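Local coordinates for UPF0303 protein YBR137W (PDB 4CLC) that is of unknown function but belongs to the UPF0303 family, with an HbpS-like fold of the GAF clan, and packs as one of ten chains in the assembly, at residues K51-E56 / H157-S162; K112-E115 / D121-E124. All blocks are in the same frame, centred on the assembly; numbering follows the deposited sequence.

Interaction 1 of 2, residues K51-E56 / H157-S162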
# COMPACT_ATOMS: atom_id res chain seq x y z
N LYS D 51 -26.15 10.41 30.36
CA LYS D 51 -27.15 9.41 30.69
C LYS D 51 -28.35 9.99 31.44
O LYS D 51 -29.45 9.44 31.38
CB LYS D 51 -26.53 8.23 31.44
CG LYS D 51 -26.88 6.90 30.70
CD LYS D 51 -26.85 5.66 31.57
CE LYS D 51 -25.63 5.61 32.44
NZ LYS D 51 -25.86 4.63 33.53
N GLU D 52 -28.15 11.11 32.14
CA GLU D 52 -29.30 11.79 32.74
C GLU D 52 -30.14 12.45 31.66
O GLU D 52 -31.34 12.18 31.55
CB GLU D 52 -28.85 12.82 33.78
CG GLU D 52 -28.80 12.26 35.20
CD GLU D 52 -27.89 13.07 36.11
OE1 GLU D 52 -27.78 14.29 35.92
OE2 GLU D 52 -27.28 12.47 37.02
N ASN D 53 -29.51 13.29 30.84
CA ASN D 53 -30.20 13.97 29.75
C ASN D 53 -30.73 13.08 28.63
O ASN D 53 -31.79 13.36 28.06
CB ASN D 53 -29.28 15.03 29.14
CG ASN D 53 -28.90 16.10 30.13
OD1 ASN D 53 -29.51 17.17 30.16
ND2 ASN D 53 -27.89 15.82 30.96
N PHE D 54 -30.02 12.01 28.28
CA PHE D 54 -30.48 11.16 27.19
C PHE D 54 -30.55 9.68 27.52
O PHE D 54 -29.91 8.87 26.83
CB PHE D 54 -29.60 11.34 25.97
CG PHE D 54 -29.70 12.69 25.35
CD1 PHE D 54 -28.92 13.74 25.82
CD2 PHE D 54 -30.57 12.91 24.29
CE1 PHE D 54 -29.02 14.99 25.24
CE2 PHE D 54 -30.67 14.14 23.71
CZ PHE D 54 -29.89 15.19 24.18
N PRO D 55 -31.35 9.31 28.54
CA PRO D 55 -31.47 7.91 28.95
C PRO D 55 -31.89 7.07 27.77
O PRO D 55 -32.68 7.54 26.95
CB PRO D 55 -32.57 7.94 30.01
CG PRO D 55 -33.39 9.14 29.62
CD PRO D 55 -32.40 10.15 29.16
N GLU D 56 -31.37 5.86 27.70
CA GLU D 56 -31.68 4.93 26.62
C GLU D 56 -31.22 5.37 25.24
O GLU D 56 -31.73 4.88 24.23
CB GLU D 56 -33.18 4.65 26.61
CG GLU D 56 -33.66 4.07 27.92
CD GLU D 56 -35.05 3.51 27.82
OE1 GLU D 56 -35.86 4.06 27.05
OE2 GLU D 56 -35.32 2.50 28.52
N HIS D 157 -22.28 17.68 19.90
CA HIS D 157 -21.49 18.89 20.04
C HIS D 157 -21.88 19.71 21.26
O HIS D 157 -21.01 20.22 21.97
CB HIS D 157 -21.62 19.76 18.79
CG HIS D 157 -20.99 21.11 18.96
ND1 HIS D 157 -19.63 21.30 18.85
CD2 HIS D 157 -21.51 22.31 19.27
CE1 HIS D 157 -19.35 22.57 19.07
NE2 HIS D 157 -20.47 23.21 19.32
N LEU D 158 -23.18 19.88 21.49
CA LEU D 158 -23.66 20.73 22.58
C LEU D 158 -23.29 20.10 23.91
O LEU D 158 -22.67 20.76 24.76
CB LEU D 158 -25.14 20.95 22.50
N MET D 159 -23.64 18.82 24.06
CA MET D 159 -23.29 18.05 25.25
C MET D 159 -21.81 18.20 25.54
O MET D 159 -21.41 18.45 26.68
CB MET D 159 -23.63 16.57 25.09
CG MET D 159 -24.90 16.10 25.84
SD MET D 159 -24.99 16.45 27.61
CE MET D 159 -23.29 16.26 28.16
N ALA D 160 -21.01 18.08 24.48
CA ALA D 160 -19.58 18.27 24.59
C ALA D 160 -19.23 19.61 25.19
O ALA D 160 -18.57 19.66 26.21
CB ALA D 160 -18.93 18.13 23.23
N VAL D 161 -19.71 20.69 24.57
CA VAL D 161 -19.30 22.04 24.98
C VAL D 161 -19.84 22.43 26.35
O VAL D 161 -19.18 23.11 27.15
CB VAL D 161 -19.76 23.11 23.95
CG1 VAL D 161 -19.08 24.44 24.24
CG2 VAL D 161 -19.45 22.68 22.53
N SER D 162 -21.07 22.00 26.61
CA SER D 162 -21.77 22.40 27.82
C SER D 162 -21.09 21.79 29.03
O SER D 162 -20.70 22.50 29.98
CB SER D 162 -23.22 21.96 27.76
OG SER D 162 -23.68 21.93 26.42

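Interaction 2 of 2, residues K112-E115 / D121-E124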
# COMPACT_ATOMS: atom_id res chain seq x y z
N LYS D 112 -20.39 21.99 0.48
CA LYS D 112 -19.28 21.51 -0.33
C LYS D 112 -18.83 20.19 0.28
O LYS D 112 -18.97 20.00 1.49
CB LYS D 112 -18.13 22.52 -0.38
CG LYS D 112 -18.31 23.65 -1.38
CD LYS D 112 -17.31 24.78 -1.10
CE LYS D 112 -17.66 26.09 -1.82
NZ LYS D 112 -16.96 27.28 -1.23
N THR D 113 -18.33 19.27 -0.55
CA THR D 113 -17.72 18.04 -0.03
C THR D 113 -16.42 18.38 0.67
O THR D 113 -15.79 19.40 0.35
CB THR D 113 -17.43 16.97 -1.12
OG1 THR D 113 -16.42 17.44 -2.03
CG2 THR D 113 -18.70 16.55 -1.85
N PRO D 114 -16.02 17.53 1.64
CA PRO D 114 -14.74 17.71 2.34
C PRO D 114 -13.58 17.68 1.35
O PRO D 114 -12.72 18.56 1.40
CB PRO D 114 -14.70 16.52 3.29
CG PRO D 114 -16.14 16.21 3.52
CD PRO D 114 -16.76 16.38 2.18
N GLU D 115 -13.60 16.72 0.44
CA GLU D 115 -12.61 16.64 -0.63
C GLU D 115 -12.51 17.97 -1.41
O GLU D 115 -11.41 18.38 -1.81
CB GLU D 115 -12.94 15.48 -1.58
CG GLU D 115 -12.95 14.09 -0.93
CD GLU D 115 -14.23 13.76 -0.17
OE1 GLU D 115 -14.99 14.68 0.23
OE2 GLU D 115 -14.48 12.55 0.05
N ASP D 121 -9.98 13.26 2.84
CA ASP D 121 -10.67 12.03 2.44
C ASP D 121 -12.14 11.90 2.84
O ASP D 121 -12.95 11.38 2.07
CB ASP D 121 -9.92 10.84 3.01
CG ASP D 121 -10.25 9.54 2.31
OD1 ASP D 121 -11.43 9.29 1.99
OD2 ASP D 121 -9.30 8.76 2.11
N SER D 122 -12.47 12.27 4.06
CA SER D 122 -13.84 12.15 4.59
C SER D 122 -14.23 10.71 4.91
O SER D 122 -15.11 10.50 5.75
CB SER D 122 -14.91 12.77 3.64
OG SER D 122 -15.55 11.82 2.79
N LYS D 123 -13.55 9.71 4.34
CA LYS D 123 -13.66 8.37 4.92
C LYS D 123 -12.84 8.41 6.20
O LYS D 123 -12.99 7.57 7.07
CB LYS D 123 -13.17 7.26 3.99
CG LYS D 123 -14.26 6.65 3.08
CD LYS D 123 -14.51 7.55 1.88
CE LYS D 123 -15.97 7.51 1.41
NZ LYS D 123 -16.24 8.50 0.31
N GLU D 124 -12.03 9.46 6.29
CA GLU D 124 -10.96 9.69 7.23
C GLU D 124 -11.32 10.82 8.20
O GLU D 124 -11.18 10.69 9.41
CB GLU D 124 -9.65 10.00 6.48
CG GLU D 124 -8.38 10.00 7.35
CD GLU D 124 -7.07 10.19 6.56
OE1 GLU D 124 -7.10 10.40 5.33
OE2 GLU D 124 -5.99 10.13 7.20

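Interaction 1 of 2, residues K51-E56 / H157-S162
Asn-53 ND2, at the end of helix 36-53, donates two hydrogen bonds, one to the carbonyl of Ala-49 a turn back in its own helix and one to that of Val-2 near the N-terminus. Across the contact, Asn-53 ND2 lies 4.5 Å from Met-159 SD, a loose approach and not a bond. In this HbpS-like fold of the GAF clan, the end of helix 36-53, with Phe-54 just beyond it, meets helix 153-168 through a single side chain of the 157-162 segment, Met-159. The nearest backbone pair, CA of Asn-53 and CA of Met-159, is still 9.2 Å apart, and Met-159 does most of the bridging. A turn about CB-CG (chi2 -54°) brings SD to the side facing helix 36-53, and a second about CG-SD (chi3 -35°) curls CE back toward its own helix. Ala-49, Val-50 and Leu-4 also touch this side chain, so it is buried where the two helices meet the N-terminal residues. Phe-54, the first residue to leave helical geometry, sends its ring from the helix end toward the same methionine. The meeting is apolar and oblique to the ring, with Phe-54 CE1 and Met-159 CG 4.3 Å apart.

Interaction 2 of 2, residues K112-E115 / D121-E124
The backbones of Pro-114 and Glu-115 run past those of Ser-122 and Asp-121 in opposite directions, with CA of Pro-114 6.1 Å from CA of Ser-122 and CA of Glu-115 5.9 Å from CA of Asp-121. No backbone bond joins them, and the side chains make the contact. Pro-114 CB and CG lie against the serine, Pro-114 CG being 3.7 Å from Ser-122 CB, while Val-120 and Phe-127 also touch the proline. Glu-115 reaches over with its carboxylate. CG is anti to the carbonyl carbon, and a bend at chi2 (80°) swings OE2 to within 3.0 Å of Ser-122 OG. A hydrogen bond from the hydroxyl fits this spacing, although its proton has another acceptor within range. The carbonyl oxygen of Asp-121 also lies beside OE2, but both are acceptors and no bond links them. Lys-123 NZ stands 4.4 Å from Glu-115 OE2, too far for a salt bridge, and donates instead to the backbone of another chain. An alanine here takes the carboxylate of Glu-115 away, which would probably leave the Ser-122 hydroxyl to turn to another acceptor and Lys-123 NZ without this nearby negative charge. The 121-124 loop is also tied to helix 84-98 by a bond from Arg-90 to the Ser-122 carbonyl and a salt bridge between Lys-93 and Glu-124. Within the loop, Lys-123 N lies 3.2 Å from Asp-121 OD1 and donates to it from above the carboxylate plane. Thr-113 caps the short helix 114-117 through its OG1 and the backbone N of Glu-116, so an N-capped helix start faces a loop bent by an Asx turn.

Overall arrangement
Interaction 2 is nested along the chain inside the long loop closed by interaction 1: helix 36-53 comes first, then residues 112-124, then helix 153-168. The two contacts lie on opposite sides of the chain's centre, with their centres 27 Å apart and their nearest atoms about 17 Å apart, so neither touches the other. Interaction 1 joins two long helices, one of which, 153-168, packs on strand 131-136 of the mixed sheet. Interaction 2 is a local surface contact, in the connection that leads from helix 114-117 to that same strand. The first therefore brings distant parts of the HbpS-like fold together, while the second shapes an outer segment; residues in the segments of both also meet other chains of the assembly.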